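Superoxide dismutase [Fe] (Sulfolobus solfataricus, PDB 1WB7) catalyses the disproportionation of superoxide radicals to hydrogen peroxide and oxygen, using one iron ion bound in each subunit of a homotetramer. Local coordinates at residues P12-P15 with Y16-A20; E53-K57 with G58-T62; Y65-Q68 with G69-G73. The protein carries 1 engineered substitution. All blocks are in the same frame, centred on the assembly; numbering follows the deposited sequence.

Contact 1 of 3, residues P12-P15 with Y16-A20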
loop_
_atom_site.group_PDB
_atom_site.type_symbol
_atom_site.label_atom_id
_atom_site.label_comp_id
_atom_site.label_asym_id
_atom_site.label_seq_id
_atom_site.Cartn_x
_atom_site.Cartn_y
_atom_site.Cartn_z
ATOM N N PRO A 12 12.024 -11.057 22.407
ATOM C CA PRO A 12 13.173 -10.664 23.224
ATOM C C PRO A 12 12.679 -10.132 24.558
ATOM O O PRO A 12 11.562 -9.629 24.655
ATOM C CB PRO A 12 13.828 -9.580 22.384
ATOM C CG PRO A 12 12.629 -8.883 21.790
ATOM C CD PRO A 12 11.755 -10.055 21.359
ATOM N N PRO A 13 13.491 -10.258 25.615
ATOM C CA PRO A 13 13.039 -9.743 26.908
ATOM C C PRO A 13 13.051 -8.222 26.865
ATOM O O PRO A 13 13.838 -7.625 26.128
ATOM C CB PRO A 13 14.072 -10.309 27.884
ATOM C CG PRO A 13 15.317 -10.380 27.043
ATOM C CD PRO A 13 14.787 -10.949 25.746
ATOM N N LEU A 14 12.170 -7.602 27.640
ATOM C CA LEU A 14 12.095 -6.150 27.698
ATOM C C LEU A 14 13.405 -5.686 28.345
ATOM O O LEU A 14 13.901 -6.327 29.264
ATOM C CB LEU A 14 10.884 -5.742 28.539
ATOM C CG LEU A 14 10.237 -4.385 28.272
ATOM C CD1 LEU A 14 9.909 -4.239 26.789
ATOM C CD2 LEU A 14 8.979 -4.267 29.121
ATOM N N PRO A 15 13.988 -4.574 27.870
ATOM C CA PRO A 15 15.251 -4.068 28.427
ATOM C C PRO A 15 15.116 -3.364 29.772
ATOM O O PRO A 15 16.118 -2.985 30.386
ATOM C CB PRO A 15 15.751 -3.100 27.350
ATOM C CG PRO A 15 14.945 -3.462 26.113
ATOM C CD PRO A 15 13.607 -3.801 26.679
ATOM N N TYR A 16 13.881 -3.184 30.224
ATOM C CA TYR A 16 13.616 -2.500 31.481
ATOM C C TYR A 16 12.248 -2.900 32.001
ATOM O O TYR A 16 11.530 -3.666 31.359
ATOM C CB TYR A 16 13.672 -0.984 31.260
ATOM C CG TYR A 16 13.208 -0.570 29.876
ATOM C CD1 TYR A 16 11.864 -0.680 29.503
ATOM C CD2 TYR A 16 14.126 -0.133 28.916
ATOM C CE1 TYR A 16 11.449 -0.372 28.205
ATOM C CE2 TYR A 16 13.722 0.176 27.618
ATOM C CZ TYR A 16 12.384 0.049 27.271
ATOM O OH TYR A 16 11.991 0.313 25.979
ATOM N N LYS A 17 11.896 -2.389 33.174
ATOM C CA LYS A 17 10.607 -2.679 33.781
ATOM C C LYS A 17 9.559 -1.987 32.922
ATOM O O LYS A 17 9.881 -1.044 32.199
ATOM C CB LYS A 17 10.559 -2.132 35.210
ATOM C CG LYS A 17 11.762 -2.490 36.089
ATOM C CD LYS A 17 12.818 -1.364 36.121
ATOM C CE LYS A 17 13.593 -1.235 34.803
ATOM N NZ LYS A 17 14.508 -0.055 34.743
ATOM N N ILE A 18 8.309 -2.434 33.007
ATOM C CA ILE A 18 7.244 -1.846 32.202
ATOM C C ILE A 18 6.898 -0.400 32.570
ATOM O O ILE A 18 6.250 0.305 31.793
ATOM C CB ILE A 18 5.950 -2.692 32.265
ATOM C CG1 ILE A 18 5.432 -2.757 33.703
ATOM C CG2 ILE A 18 6.216 -4.089 31.721
ATOM C CD1 ILE A 18 4.091 -3.460 33.835
ATOM N N ASP A 19 7.336 0.049 33.740
ATOM C CA ASP A 19 7.057 1.414 34.176
ATOM C C ASP A 19 8.274 2.326 34.037
ATOM O O ASP A 19 8.214 3.515 34.354
ATOM C CB ASP A 19 6.592 1.400 35.632
ATOM C CG ASP A 19 7.656 0.868 36.581
ATOM O OD1 ASP A 19 8.657 0.283 36.106
ATOM O OD2 ASP A 19 7.483 1.028 37.810
ATOM N N ALA A 20 9.374 1.767 33.547
ATOM C CA ALA A 20 10.610 2.522 33.394
ATOM C C ALA A 20 10.495 3.753 32.508
ATOM O O ALA A 20 11.280 4.687 32.647
ATOM C CB ALA A 20 11.711 1.606 32.860
#
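Two first torsions set up this contact: Y16 has its CG wedged between the backbone N and the carbonyl carbon (chi1 32°, well short of a staggered position), which brings the ring beside P15, while L14 has its CG opposite its backbone N (chi1 -154°), a setting that carries L14 CG and CD2 to the Y16 carbonyl O, each 3.4 Å from it, and CD2 on to I18 CG2. Both residues belong to the proline-rich loop that precedes helix 27-57 in the alpha-hairpin domain of an iron/manganese superoxide dismutase, and the chain then bends through a type I beta turn from K17 to A20.

A CH-pi contact links P15 and Y16: P15 CD sits 4.1 Å from the centroid of the Y16 ring and only 12° off the ring normal, hence squarely over one face. The two side chains run next to each other in the same direction, and P15 CB adds a second contact with Y16 CD2 at 3.7 Å. L14 approaches the ring obliquely, with its CG 4.2 Å from Y16 CE1, and the leucine branch is thus packed on the backbone as well as on the ring.

At the far end of the ring, Y16 OH is hydrogen-bonded to W88 O of helix 67-89, and L14 rests on W88 as well as on I30 and Y34 of helix 27-57. A glycine in place of Y16 would probably leave P15 CD without its ring face and W88 O without its hydroxyl partner. Past the tyrosine, L14 and I18 cross at about a right angle, and the turn is closed by a hydrogen bond from A20 N to K17 O at 3.2 Å; the final apolar touch is L14 CD2 against I18 CG2, 3.8 Å apart.

Contact 2 of 3, residues E53-K57 with G58-T62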
loop_
_atom_site.group_PDB
_atom_site.type_symbol
_atom_site.label_atom_id
_atom_site.label_comp_id
_atom_site.label_asym_id
_atom_site.label_seq_id
_atom_site.Cartn_x
_atom_site.Cartn_y
_atom_site.Cartn_z
ATOM N N GLU A 53 5.992 -23.988 5.952
ATOM C CA GLU A 53 6.777 -25.218 5.933
ATOM C C GLU A 53 5.937 -26.325 5.303
ATOM O O GLU A 53 6.434 -27.124 4.512
ATOM C CB GLU A 53 7.176 -25.633 7.351
ATOM C CG GLU A 53 8.064 -24.650 8.085
ATOM C CD GLU A 53 8.355 -25.101 9.506
ATOM O OE1 GLU A 53 7.513 -25.829 10.081
ATOM O OE2 GLU A 53 9.411 -24.720 10.056
ATOM N N LYS A 54 4.657 -26.369 5.661
ATOM C CA LYS A 54 3.761 -27.380 5.116
ATOM C C LYS A 54 3.585 -27.205 3.608
ATOM O O LYS A 54 3.434 -28.185 2.878
ATOM C CB LYS A 54 2.404 -27.326 5.820
ATOM C CG LYS A 54 2.411 -27.880 7.247
ATOM C CD LYS A 54 0.988 -27.902 7.805
ATOM C CE LYS A 54 0.918 -28.486 9.213
ATOM N NZ LYS A 54 1.507 -27.585 10.250
ATOM N N VAL A 55 3.599 -25.960 3.137
ATOM C CA VAL A 55 3.479 -25.713 1.701
ATOM C C VAL A 55 4.727 -26.260 1.023
ATOM O O VAL A 55 4.645 -26.941 0.005
ATOM C CB VAL A 55 3.379 -24.202 1.371
ATOM C CG1 VAL A 55 3.494 -23.996 -0.133
ATOM C CG2 VAL A 55 2.059 -23.639 1.869
ATOM N N VAL A 56 5.886 -25.952 1.600
ATOM C CA VAL A 56 7.167 -26.402 1.064
ATOM C C VAL A 56 7.283 -27.928 1.050
ATOM O O VAL A 56 7.693 -28.516 0.050
ATOM C CB VAL A 56 8.339 -25.820 1.884
ATOM C CG1 VAL A 56 9.664 -26.439 1.424
ATOM C CG2 VAL A 56 8.374 -24.302 1.733
ATOM N N LYS A 57 6.918 -28.559 2.164
ATOM C CA LYS A 57 6.976 -30.012 2.289
ATOM C C LYS A 57 5.903 -30.693 1.449
ATOM O O LYS A 57 6.013 -31.873 1.118
ATOM C CB LYS A 57 6.829 -30.418 3.761
ATOM C CG LYS A 57 8.123 -30.263 4.555
ATOM C CD LYS A 57 7.872 -29.994 6.032
ATOM C CE LYS A 57 7.100 -31.109 6.703
ATOM N NZ LYS A 57 6.621 -30.666 8.047
ATOM N N GLY A 58 4.863 -29.947 1.098
ATOM C CA GLY A 58 3.806 -30.524 0.297
ATOM C C GLY A 58 2.667 -31.092 1.120
ATOM O O GLY A 58 1.756 -31.702 0.568
ATOM N N ASP A 59 2.712 -30.908 2.435
ATOM C CA ASP A 59 1.644 -31.414 3.287
ATOM C C ASP A 59 0.379 -30.609 3.012
ATOM O O ASP A 59 -0.733 -31.061 3.275
ATOM C CB ASP A 59 2.052 -31.335 4.757
ATOM C CG ASP A 59 3.233 -32.236 5.070
ATOM O OD1 ASP A 59 3.258 -33.369 4.548
ATOM O OD2 ASP A 59 4.131 -31.823 5.835
ATOM N N LEU A 60 0.569 -29.402 2.490
ATOM C CA LEU A 60 -0.537 -28.542 2.093
ATOM C C LEU A 60 -0.382 -28.517 0.586
ATOM O O LEU A 60 0.562 -27.921 0.076
ATOM C CB LEU A 60 -0.370 -27.124 2.634
ATOM C CG LEU A 60 -0.742 -26.845 4.087
ATOM C CD1 LEU A 60 -0.359 -25.413 4.443
ATOM C CD2 LEU A 60 -2.235 -27.074 4.280
ATOM N N GLN A 61 -1.280 -29.179 -0.132
ATOM C CA GLN A 61 -1.166 -29.196 -1.580
ATOM C C GLN A 61 -1.925 -28.083 -2.278
ATOM O O GLN A 61 -2.641 -27.306 -1.648
ATOM C CB GLN A 61 -1.597 -30.551 -2.142
ATOM C CG GLN A 61 -2.875 -31.107 -1.569
ATOM C CD GLN A 61 -2.669 -32.486 -0.953
ATOM O OE1 GLN A 61 -3.627 -33.210 -0.686
ATOM N NE2 GLN A 61 -1.411 -32.847 -0.720
ATOM N N THR A 62 -1.734 -28.006 -3.590
ATOM C CA THR A 62 -2.382 -27.001 -4.414
ATOM C C THR A 62 -3.859 -26.899 -4.067
ATOM O O THR A 62 -4.556 -27.910 -4.002
ATOM C CB THR A 62 -2.253 -27.363 -5.904
ATOM O OG1 THR A 62 -0.881 -27.641 -6.203
ATOM C CG2 THR A 62 -2.737 -26.217 -6.783
HETATM O O HOH W 1 2.617 -27.458 -1.631
#
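Two flat groups take part, each with its own partner: the K54 peptide carbonyl has L60 N above its plane, and the D59 carboxylate has K57 at OD2. L60 N stands about 60° out of the K54 carbonyl plane, and its hydrogen bond to K54 O is 3.1 Å long with an N-H...O angle of 159°. K54 O also receives weak bonds from G58 N and D59 N, both bent well away from linearity, so three amides converge on one oxygen. At the carboxylate, K57 NZ forms a salt bridge to D59 OD2 at 3.5 Å, and K57 CE lies slightly nearer to the same atom. A bend at chi3 brings the lysine's CE and NZ alongside that oxygen.

L60 packs against K54 and V55 of the helix. Its CG is 3.6 Å from K54 CB, and its CD1 comes within 4.0 Å of V55 CG2. A water donates to both V55 O and L60 O, and V55 O is also bonded by R118 of the second subunit.

G58 turns the chain at phi 93°, where a CB would collide with K57 O, which calls for glycine. The weak D59 N to K54 O and G58 N to V55 O (3.2 Å) bonds supply the 6→1 and 5→2 pairs of a Schellman motif, the glycine-terminated C-cap that here ends helix 27-57, the first arm of the alpha-hairpin.

Contact 3 of 3, residues Y65-Q68 with G69-G73; sequences YDIQ and GIIRG
The chain passes from an extended Y65 into the first turns of helix 67-89, where I71 N bonds I67 O at 2.8 Å and R72 N bonds Q68 O at 2.9 Å, both i to i+4, while D66 O accepts G69 N at 2.8 Å and a weaker, longer bond from I70 N.

Of the side chains, I67 and I71 lie alongside one another one turn apart, with CG1 to CG1 at 3.9 Å, and I67 CD1 adds a slightly longer touch on the same I71 carbon. I71 puts its CG1 opposite the carbonyl carbon (chi1 -66°), and this sets the methylene 3.3 Å from I67 O, the oxygen that accepts I71 N. Further back, I70 CD1 reaches Y65 CB at 4.1 Å and approaches the tyrosine ring obliquely, tying the residue before the cap to the first turn. R72 CB sits 3.1 Å from Q68 O, while its guanidinium leads away from residues 65-68. D66 holds the N-cap position, yet its carboxylate caps nothing in its own helix.

D66 OD1 instead forms a salt bridge with R51 of the third subunit, and R72 NH2 forms one with E153 of the fourth subunit. Q68 NE2 bonds S129 and T151, and Y65 OH bonds E125, all three of the second subunit. The geometry is that of a helix N-terminus, here the start of the second alpha-hairpin arm, built into the tetramer interface.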
loop_
_atom_site.group_PDB
_atom_site.type_symbol
_atom_site.label_atom_id
_atom_site.label_comp_id
_atom_site.label_asym_id
_atom_site.label_seq_id
_atom_site.Cartn_x
_atom_site.Cartn_y
_atom_site.Cartn_z
ATOM N N TYR A 65 -4.150 -23.582 0.107
ATOM C CA TYR A 65 -3.491 -22.404 0.647
ATOM C C TYR A 65 -3.450 -21.312 -0.410
ATOM O O TYR A 65 -3.537 -21.584 -1.603
ATOM C CB TYR A 65 -2.060 -22.742 1.093
ATOM C CG TYR A 65 -1.134 -23.101 -0.048
ATOM C CD1 TYR A 65 -0.354 -22.126 -0.672
ATOM C CD2 TYR A 65 -1.050 -24.414 -0.516
ATOM C CE1 TYR A 65 0.495 -22.453 -1.737
ATOM C CE2 TYR A 65 -0.214 -24.753 -1.572
ATOM C CZ TYR A 65 0.556 -23.768 -2.181
ATOM O OH TYR A 65 1.379 -24.103 -3.236
ATOM N N ASP A 66 -3.322 -20.073 0.042
ATOM C CA ASP A 66 -3.247 -18.940 -0.860
ATOM C C ASP A 66 -1.953 -18.258 -0.467
ATOM O O ASP A 66 -1.886 -17.530 0.525
ATOM C CB ASP A 66 -4.462 -18.051 -0.647
ATOM C CG ASP A 66 -5.757 -18.806 -0.855
ATOM O OD1 ASP A 66 -6.224 -18.888 -2.002
ATOM O OD2 ASP A 66 -6.297 -19.344 0.131
ATOM N N ILE A 67 -0.922 -18.534 -1.256
ATOM C CA ILE A 67 0.421 -18.042 -1.006
ATOM C C ILE A 67 0.564 -16.549 -0.679
ATOM O O ILE A 67 1.339 -16.184 0.208
ATOM C CB ILE A 67 1.356 -18.451 -2.176
ATOM C CG1 ILE A 67 2.813 -18.310 -1.740
ATOM C CG2 ILE A 67 1.047 -17.632 -3.419
ATOM C CD1 ILE A 67 3.188 -19.250 -0.608
ATOM N N GLN A 68 -0.176 -15.682 -1.361
ATOM C CA GLN A 68 -0.068 -14.258 -1.059
ATOM C C GLN A 68 -0.526 -13.953 0.367
ATOM O O GLN A 68 -0.041 -13.006 0.996
ATOM C CB GLN A 68 -0.866 -13.424 -2.064
ATOM C CG GLN A 68 -0.076 -13.071 -3.315
ATOM C CD GLN A 68 1.174 -12.250 -2.999
ATOM O OE1 GLN A 68 1.091 -11.202 -2.355
ATOM N NE2 GLN A 68 2.332 -12.722 -3.454
ATOM N N GLY A 69 -1.455 -14.757 0.878
ATOM C CA GLY A 69 -1.926 -14.545 2.232
ATOM C C GLY A 69 -0.838 -14.913 3.224
ATOM O O GLY A 69 -0.659 -14.240 4.243
ATOM N N ILE A 70 -0.101 -15.982 2.927
ATOM C CA ILE A 70 0.974 -16.430 3.808
ATOM C C ILE A 70 2.161 -15.465 3.751
ATOM O O ILE A 70 2.644 -15.001 4.781
ATOM C CB ILE A 70 1.453 -17.858 3.422
ATOM C CG1 ILE A 70 0.319 -18.862 3.652
ATOM C CG2 ILE A 70 2.675 -18.255 4.258
ATOM C CD1 ILE A 70 0.589 -20.236 3.073
ATOM N N ILE A 71 2.610 -15.161 2.535
ATOM C CA ILE A 71 3.741 -14.265 2.318
ATOM C C ILE A 71 3.507 -12.857 2.860
ATOM O O ILE A 71 4.373 -12.282 3.516
ATOM C CB ILE A 71 4.085 -14.184 0.812
ATOM C CG1 ILE A 71 4.589 -15.548 0.325
ATOM C CG2 ILE A 71 5.135 -13.109 0.563
ATOM C CD1 ILE A 71 5.850 -16.025 1.023
ATOM N N ARG A 72 2.333 -12.299 2.598
ATOM C CA ARG A 72 2.041 -10.958 3.080
ATOM C C ARG A 72 1.820 -10.968 4.599
ATOM O O ARG A 72 2.143 -9.999 5.291
ATOM C CB ARG A 72 0.820 -10.400 2.351
ATOM C CG ARG A 72 0.732 -8.895 2.383
ATOM C CD ARG A 72 0.223 -8.349 1.058
ATOM N NE ARG A 72 0.100 -6.898 1.114
ATOM C CZ ARG A 72 -0.778 -6.262 1.879
ATOM N NH1 ARG A 72 -1.612 -6.957 2.641
ATOM N NH2 ARG A 72 -0.810 -4.935 1.902
ATOM N N GLY A 73 1.275 -12.065 5.117
ATOM C CA GLY A 73 1.065 -12.170 6.552
ATOM C C GLY A 73 2.421 -12.257 7.236
ATOM O O GLY A 73 2.608 -11.801 8.371
#

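Followed from the N terminus, the three contacts come in series, and none nests in or crosses another. Contact 1 shapes the loop that leads into helix 27-57, near the metal end of the hairpin: the side chain of L14 is about 8 Å from that of H33. Contact 2 ends that helix and opens the connection to helix 67-89, which contact 3 starts. The centres of contacts 2 and 3 are about 13 Å apart and they touch: V55 CG2 lies 3.9 Å from I70 CD1, which joins the two helices at the distal turn, where both contacts meet the second subunit. Contact 1 stands well apart, its centre about 39 Å from that of contact 2.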